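PDB 3LEW: SusD-like carbohydrate binding protein from Bacteroides vulgatus, which probably binds carbohydrate at the bacterial outer membrane as a SusD-like protein of nutrient capture. Local coordinates for residues A90-L101 with A121-L132. Sequence-based numbering, arbitrary orientation.
Sequences AYRVINDCNGVL and ALALRGFLYLHL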
ATOM      1  N   ALA A  90       4.316 -11.728   6.768  1.00 15.23           N
ATOM      2  CA  ALA A  90       4.919 -12.128   5.505  1.00 14.96           C
ATOM      3  C   ALA A  90       5.324 -13.613   5.549  1.00 13.60           C
ATOM      4  O   ALA A  90       4.962 -14.402   4.676  1.00 14.29           O
ATOM      5  CB  ALA A  90       6.146 -11.238   5.150  1.00 13.70           C
ATOM      6  N   TYR A  91       6.052 -14.025   6.584  1.00 14.15           N
ATOM      7  CA  TYR A  91       6.608 -15.363   6.605  1.00 13.49           C
ATOM      8  C   TYR A  91       5.621 -16.438   7.020  1.00 14.54           C
ATOM      9  O   TYR A  91       5.673 -17.549   6.484  1.00 15.72           O
ATOM     10  CB  TYR A  91       7.943 -15.437   7.398  1.00 14.19           C
ATOM     11  CG  TYR A  91       9.073 -14.847   6.576  1.00 11.21           C
ATOM     12  CD1 TYR A  91       9.641 -15.557   5.527  1.00 15.08           C
ATOM     13  CD2 TYR A  91       9.524 -13.543   6.795  1.00 13.72           C
ATOM     14  CE1 TYR A  91      10.625 -15.025   4.742  1.00 12.74           C
ATOM     15  CE2 TYR A  91      10.547 -13.009   6.019  1.00 14.17           C
ATOM     16  CZ  TYR A  91      11.082 -13.724   4.983  1.00 13.14           C
ATOM     17  OH  TYR A  91      12.097 -13.186   4.192  1.00 15.08           O
ATOM     18  N   ARG A  92       4.684 -16.133   7.922  1.00 13.94           N
ATOM     19  CA  ARG A  92       3.680 -17.133   8.250  1.00 15.37           C
ATOM     20  C   ARG A  92       2.770 -17.425   7.060  1.00 14.64           C
ATOM     21  O   ARG A  92       2.419 -18.603   6.836  1.00 14.14           O
ATOM     22  CB  ARG A  92       2.904 -16.771   9.512  1.00 15.74           C
ATOM     23  CG  ARG A  92       3.813 -16.826  10.707  1.00 20.19           C
ATOM     24  CD  ARG A  92       3.085 -16.617  11.988  1.00 26.33           C
ATOM     25  NE  ARG A  92       4.019 -16.680  13.115  1.00 30.62           N
ATOM     26  N   VAL A  93       2.451 -16.408   6.264  1.00 14.90           N
ATOM     27  CA  VAL A  93       1.514 -16.579   5.139  1.00 15.01           C
ATOM     28  C   VAL A  93       2.259 -17.174   3.940  1.00 15.52           C
ATOM     29  O   VAL A  93       1.739 -18.085   3.271  1.00 13.78           O
ATOM     30  CB  VAL A  93       0.714 -15.333   4.844  1.00 14.15           C
ATOM     31  CG1 VAL A  93      -0.296 -15.571   3.665  1.00 15.33           C
ATOM     32  CG2 VAL A  93      -0.062 -14.918   6.102  1.00 15.58           C
ATOM     33  N   ILE A  94       3.518 -16.793   3.768  1.00 14.25           N
ATOM     34  CA  ILE A  94       4.377 -17.529   2.809  1.00 14.50           C
ATOM     35  C   ILE A  94       4.400 -19.008   3.152  1.00 14.15           C
ATOM     36  O   ILE A  94       4.344 -19.874   2.262  1.00 15.29           O
ATOM     37  CB  ILE A  94       5.819 -16.929   2.741  1.00 15.17           C
ATOM     38  CG1 ILE A  94       5.827 -15.602   1.957  1.00 14.78           C
ATOM     39  CG2 ILE A  94       6.832 -17.971   2.159  1.00 16.57           C
ATOM     40  CD1 ILE A  94       7.159 -14.763   2.120  1.00 16.10           C
ATOM     41  N   ASN A  95       4.527 -19.348   4.441  1.00 15.18           N
ATOM     42  CA  ASN A  95       4.528 -20.745   4.832  1.00 15.62           C
ATOM     43  C   ASN A  95       3.217 -21.464   4.491  1.00 14.67           C
ATOM     44  O   ASN A  95       3.243 -22.595   4.054  1.00 13.93           O
ATOM     45  CB  ASN A  95       4.802 -20.899   6.322  1.00 16.64           C
ATOM     46  CG  ASN A  95       5.332 -22.252   6.654  1.00 20.24           C
ATOM     47  OD1 ASN A  95       6.218 -22.773   5.969  1.00 22.87           O
ATOM     48  ND2 ASN A  95       4.788 -22.849   7.688  1.00 24.82           N
ATOM     49  N   ASP A  96       2.090 -20.800   4.694  1.00 14.17           N
ATOM     50  CA  ASP A  96       0.789 -21.328   4.229  1.00 15.45           C
ATOM     51  C   ASP A  96       0.769 -21.611   2.722  1.00 14.62           C
ATOM     52  O   ASP A  96       0.353 -22.705   2.305  1.00 14.99           O
ATOM     53  CB  ASP A  96      -0.362 -20.361   4.557  1.00 15.34           C
ATOM     54  CG  ASP A  96      -0.664 -20.287   6.051  1.00 19.32           C
ATOM     55  OD1 ASP A  96      -0.509 -21.310   6.772  1.00 21.22           O
ATOM     56  OD2 ASP A  96      -1.075 -19.213   6.528  1.00 22.39           O
ATOM     57  N   CYS A  97       1.225 -20.628   1.924  1.00 14.16           N
ATOM     58  CA  CYS A  97       1.333 -20.812   0.483  1.00 13.95           C
ATOM     59  C   CYS A  97       2.227 -22.026   0.170  1.00 13.81           C
ATOM     60  O   CYS A  97       1.854 -22.850  -0.659  1.00 15.37           O
ATOM     61  CB  CYS A  97       1.913 -19.604  -0.226  1.00 14.34           C
ATOM     62  SG  CYS A  97       0.899 -18.127  -0.066  1.00 17.44           S
ATOM     63  N   ASN A  98       3.380 -22.143   0.838  1.00 13.55           N
ATOM     64  CA  ASN A  98       4.279 -23.265   0.579  1.00 13.53           C
ATOM     65  C   ASN A  98       3.663 -24.607   0.996  1.00 14.68           C
ATOM     66  O   ASN A  98       3.892 -25.630   0.346  1.00 15.49           O
ATOM     67  CB  ASN A  98       5.635 -23.056   1.254  1.00 14.86           C
ATOM     68  CG  ASN A  98       6.445 -21.945   0.590  1.00 14.35           C
ATOM     69  OD1 ASN A  98       6.203 -21.645  -0.568  1.00 15.52           O
ATOM     70  ND2 ASN A  98       7.425 -21.347   1.322  1.00 15.55           N
ATOM     71  N   GLY A  99       2.898 -24.623   2.083  1.00 14.62           N
ATOM     72  CA  GLY A  99       2.215 -25.875   2.485  1.00 14.75           C
ATOM     73  C   GLY A  99       1.203 -26.303   1.428  1.00 13.91           C
ATOM     74  O   GLY A  99       1.121 -27.483   1.080  1.00 14.14           O
ATOM     75  N   VAL A 100       0.467 -25.351   0.871  1.00 14.07           N
ATOM     76  CA  VAL A 100      -0.443 -25.625  -0.239  1.00 15.42           C
ATOM     77  C   VAL A 100       0.316 -26.160  -1.476  1.00 15.82           C
ATOM     78  O   VAL A 100      -0.039 -27.203  -2.048  1.00 16.09           O
ATOM     79  CB  VAL A 100      -1.300 -24.391  -0.570  1.00 15.81           C
ATOM     80  CG1 VAL A 100      -2.026 -24.533  -1.926  1.00 15.77           C
ATOM     81  CG2 VAL A 100      -2.259 -24.140   0.607  1.00 15.48           C
ATOM     82  N   LEU A 101       1.394 -25.463  -1.836  1.00 15.96           N
ATOM     83  CA  LEU A 101       2.209 -25.835  -2.969  1.00 17.71           C
ATOM     84  C   LEU A 101       2.845 -27.208  -2.778  1.00 18.46           C
ATOM     85  O   LEU A 101       2.996 -27.923  -3.756  1.00 19.35           O
ATOM     86  CB  LEU A 101       3.250 -24.729  -3.273  1.00 17.28           C
ATOM     87  CG  LEU A 101       2.658 -23.457  -3.852  1.00 18.41           C
ATOM     88  CD1 LEU A 101       3.719 -22.286  -3.835  1.00 18.22           C
ATOM     89  CD2 LEU A 101       2.045 -23.701  -5.272  1.00 17.80           C
ATOM     90  N   ALA A 121      -1.914 -19.778  -4.798  1.00 12.90           N
ATOM     91  CA  ALA A 121      -0.855 -19.902  -3.796  1.00 13.61           C
ATOM     92  C   ALA A 121       0.428 -19.227  -4.246  1.00 13.92           C
ATOM     93  O   ALA A 121       1.041 -18.487  -3.488  1.00 15.12           O
ATOM     94  CB  ALA A 121      -0.622 -21.386  -3.430  1.00 11.89           C
ATOM     95  N   LEU A 122       0.788 -19.411  -5.510  1.00 13.35           N
ATOM     96  CA  LEU A 122       1.970 -18.736  -6.076  1.00 14.48           C
ATOM     97  C   LEU A 122       1.802 -17.232  -6.146  1.00 14.05           C
ATOM     98  O   LEU A 122       2.750 -16.495  -5.875  1.00 14.31           O
ATOM     99  CB  LEU A 122       2.273 -19.299  -7.488  1.00 13.51           C
ATOM    100  CG  LEU A 122       2.920 -20.701  -7.562  1.00 14.24           C
ATOM    101  CD1 LEU A 122       2.810 -21.312  -9.009  1.00 13.53           C
ATOM    102  CD2 LEU A 122       4.412 -20.664  -7.089  1.00 15.59           C
ATOM    103  N   ALA A 123       0.602 -16.761  -6.518  1.00 13.43           N
ATOM    104  CA  ALA A 123       0.332 -15.321  -6.656  1.00 13.64           C
ATOM    105  C   ALA A 123       0.405 -14.637  -5.287  1.00 13.42           C
ATOM    106  O   ALA A 123       1.041 -13.590  -5.158  1.00 14.26           O
ATOM    107  CB  ALA A 123      -1.042 -15.078  -7.361  1.00 12.66           C
ATOM    108  N   LEU A 124      -0.190 -15.258  -4.262  1.00 13.27           N
ATOM    109  CA  LEU A 124      -0.119 -14.711  -2.894  1.00 14.33           C
ATOM    110  C   LEU A 124       1.325 -14.715  -2.408  1.00 13.93           C
ATOM    111  O   LEU A 124       1.789 -13.738  -1.811  1.00 14.17           O
ATOM    112  CB  LEU A 124      -1.028 -15.468  -1.930  1.00 13.81           C
ATOM    113  CG  LEU A 124      -1.120 -14.939  -0.465  1.00 15.27           C
ATOM    114  CD1 LEU A 124      -1.488 -13.468  -0.392  1.00 14.29           C
ATOM    115  CD2 LEU A 124      -2.113 -15.773   0.319  1.00 15.06           C
ATOM    116  N   ARG A 125       2.031 -15.805  -2.664  1.00 12.61           N
ATOM    117  CA  ARG A 125       3.441 -15.858  -2.267  1.00 13.81           C
ATOM    118  C   ARG A 125       4.233 -14.750  -2.974  1.00 13.45           C
ATOM    119  O   ARG A 125       5.048 -14.013  -2.349  1.00 13.82           O
ATOM    120  CB  ARG A 125       4.038 -17.220  -2.532  1.00 14.09           C
ATOM    121  CG  ARG A 125       5.423 -17.372  -1.932  1.00 15.65           C
ATOM    122  CD  ARG A 125       5.996 -18.767  -2.161  1.00 15.30           C
ATOM    123  NE  ARG A 125       6.510 -18.969  -3.523  1.00 14.71           N
ATOM    124  CZ  ARG A 125       6.961 -20.146  -3.997  1.00 15.11           C
ATOM    125  NH1 ARG A 125       6.904 -21.248  -3.267  1.00 13.87           N
ATOM    126  NH2 ARG A 125       7.433 -20.240  -5.223  1.00 16.40           N
ATOM    127  N   GLY A 126       4.005 -14.598  -4.281  1.00 12.97           N
ATOM    128  CA  GLY A 126       4.651 -13.530  -5.032  1.00 13.70           C
ATOM    129  C   GLY A 126       4.357 -12.139  -4.495  1.00 14.38           C
ATOM    130  O   GLY A 126       5.247 -11.252  -4.436  1.00 14.39           O
ATOM    131  N   PHE A 127       3.105 -11.910  -4.104  1.00 14.36           N
ATOM    132  CA  PHE A 127       2.696 -10.645  -3.484  1.00 14.27           C
ATOM    133  C   PHE A 127       3.461 -10.352  -2.188  1.00 14.05           C
ATOM    134  O   PHE A 127       3.842  -9.198  -1.943  1.00 14.77           O
ATOM    135  CB  PHE A 127       1.199 -10.655  -3.196  1.00 14.06           C
ATOM    136  CG  PHE A 127       0.686  -9.430  -2.459  1.00 15.00           C
ATOM    137  CD1 PHE A 127       0.524  -8.216  -3.111  1.00 16.69           C
ATOM    138  CD2 PHE A 127       0.327  -9.493  -1.147  1.00 18.17           C
ATOM    139  CE1 PHE A 127       0.032  -7.083  -2.452  1.00 17.46           C
ATOM    140  CE2 PHE A 127      -0.149  -8.359  -0.498  1.00 19.34           C
ATOM    141  CZ  PHE A 127      -0.315  -7.182  -1.159  1.00 16.72           C
ATOM    142  N   LEU A 128       3.695 -11.391  -1.392  1.00 14.23           N
ATOM    143  CA  LEU A 128       4.379 -11.226  -0.115  1.00 14.04           C
ATOM    144  C   LEU A 128       5.881 -11.007  -0.358  1.00 14.19           C
ATOM    145  O   LEU A 128       6.514 -10.176   0.303  1.00 14.36           O
ATOM    146  CB  LEU A 128       4.094 -12.379   0.846  1.00 14.89           C
ATOM    147  CG  LEU A 128       2.615 -12.433   1.300  1.00 15.97           C
ATOM    148  CD1 LEU A 128       2.329 -13.794   2.035  1.00 18.09           C
ATOM    149  CD2 LEU A 128       2.224 -11.175   2.099  1.00 16.16           C
ATOM    150  N   TYR A 129       6.459 -11.659  -1.354  1.00 13.84           N
ATOM    151  CA  TYR A 129       7.878 -11.322  -1.727  1.00 14.14           C
ATOM    152  C   TYR A 129       7.989  -9.898  -2.309  1.00 13.56           C
ATOM    153  O   TYR A 129       9.009  -9.221  -2.136  1.00 12.99           O
ATOM    154  CB  TYR A 129       8.518 -12.370  -2.628  1.00 13.74           C
ATOM    155  CG  TYR A 129       8.920 -13.614  -1.865  1.00 13.57           C
ATOM    156  CD1 TYR A 129       9.810 -13.549  -0.802  1.00 13.13           C
ATOM    157  CD2 TYR A 129       8.356 -14.864  -2.170  1.00 12.53           C
ATOM    158  CE1 TYR A 129      10.146 -14.669  -0.055  1.00 13.27           C
ATOM    159  CE2 TYR A 129       8.708 -16.010  -1.437  1.00 15.06           C
ATOM    160  CZ  TYR A 129       9.581 -15.897  -0.353  1.00 14.37           C
ATOM    161  OH  TYR A 129       9.922 -16.996   0.421  1.00 15.01           O
ATOM    162  N   LEU A 130       6.940  -9.414  -2.994  1.00 13.64           N
ATOM    163  CA  LEU A 130       6.918  -8.022  -3.461  1.00 13.86           C
ATOM    164  C   LEU A 130       6.944  -7.050  -2.273  1.00 15.06           C
ATOM    165  O   LEU A 130       7.638  -6.031  -2.280  1.00 14.08           O
ATOM    166  CB  LEU A 130       5.711  -7.733  -4.338  1.00 14.14           C
ATOM    167  CG  LEU A 130       5.483  -6.297  -4.803  1.00 14.74           C
ATOM    168  CD1 LEU A 130       6.703  -5.837  -5.615  1.00 16.44           C
ATOM    169  CD2 LEU A 130       4.206  -6.174  -5.647  1.00 16.68           C
ATOM    170  N   HIS A 131       6.185  -7.364  -1.228  1.00 15.30           N
ATOM    171  CA  HIS A 131       6.243  -6.586   0.010  1.00 14.77           C
ATOM    172  C   HIS A 131       7.662  -6.497   0.590  1.00 14.52           C
ATOM    173  O   HIS A 131       8.179  -5.401   0.903  1.00 14.37           O
ATOM    174  CB  HIS A 131       5.323  -7.182   1.051  1.00 14.57           C
ATOM    175  CG  HIS A 131       5.417  -6.497   2.384  1.00 15.89           C
ATOM    176  ND1 HIS A 131       5.008  -5.190   2.587  1.00 20.38           N
ATOM    177  CD2 HIS A 131       5.862  -6.945   3.584  1.00 19.67           C
ATOM    178  CE1 HIS A 131       5.235  -4.850   3.849  1.00 20.13           C
ATOM    179  NE2 HIS A 131       5.734  -5.904   4.483  1.00 16.92           N
ATOM    180  N   LEU A 132       8.313  -7.655   0.691  1.00 14.12           N
ATOM    181  CA  LEU A 132       9.664  -7.712   1.229  1.00 14.20           C
ATOM    182  C   LEU A 132      10.619  -6.922   0.347  1.00 14.01           C
ATOM    183  O   LEU A 132      11.374  -6.051   0.859  1.00 13.57           O
ATOM    184  CB  LEU A 132      10.111  -9.168   1.418  1.00 14.13           C
ATOM    185  CG  LEU A 132       9.384  -9.931   2.536  1.00 15.74           C
ATOM    186  CD1 LEU A 132       9.577 -11.493   2.414  1.00 14.01           C
ATOM    187  CD2 LEU A 132       9.803  -9.456   3.930  1.00 16.57           C
TER
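Arg125 and Ile94 each insert as a knob into a hole of the opposing helix. The Arg125 side chain sits among Ile94, Cys97, Asn98 and Leu101; its CG is anti to the backbone N (chi1 -171°), and a bend at chi3 turns the guanidinium toward Asn98. There Arg125 NH1 donates to Asn98 OD1 at 2.8 Å, with a nearly straight N-H...O angle of 160°. The acceptor lies in the guanidinium plane, although the amide itself is steeply turned against it. Leu101 CD1 packs on one guanidinium face, 3.4 Å from Arg125 NH1, while NH2 forms a salt bridge with Asp180; the two polar bonds limit the group's rotation. Asn98 ND2 and Tyr129 OH both hydrogen-bond to Tyr152 O, tying the two helices to one loop. The Ile94 knob sits among Arg125, Leu128, Tyr129 and Leu132: Ile94 CD1 lies 3.9 Å from the Tyr129 ring centroid, over the face, a CH-pi contact. Val93 CG1 meets Leu128 CD1 at 3.6 Å, and Cys97 SG packs 3.8 Å from Leu124 CB. The axes of 90-101 and 121-132 approach to 8.9 Å with directions 155° apart; their parent helices, 81-103 and 111-135, form an antiparallel hairpin, consistent with the TPR-like scaffold of SusD-family proteins.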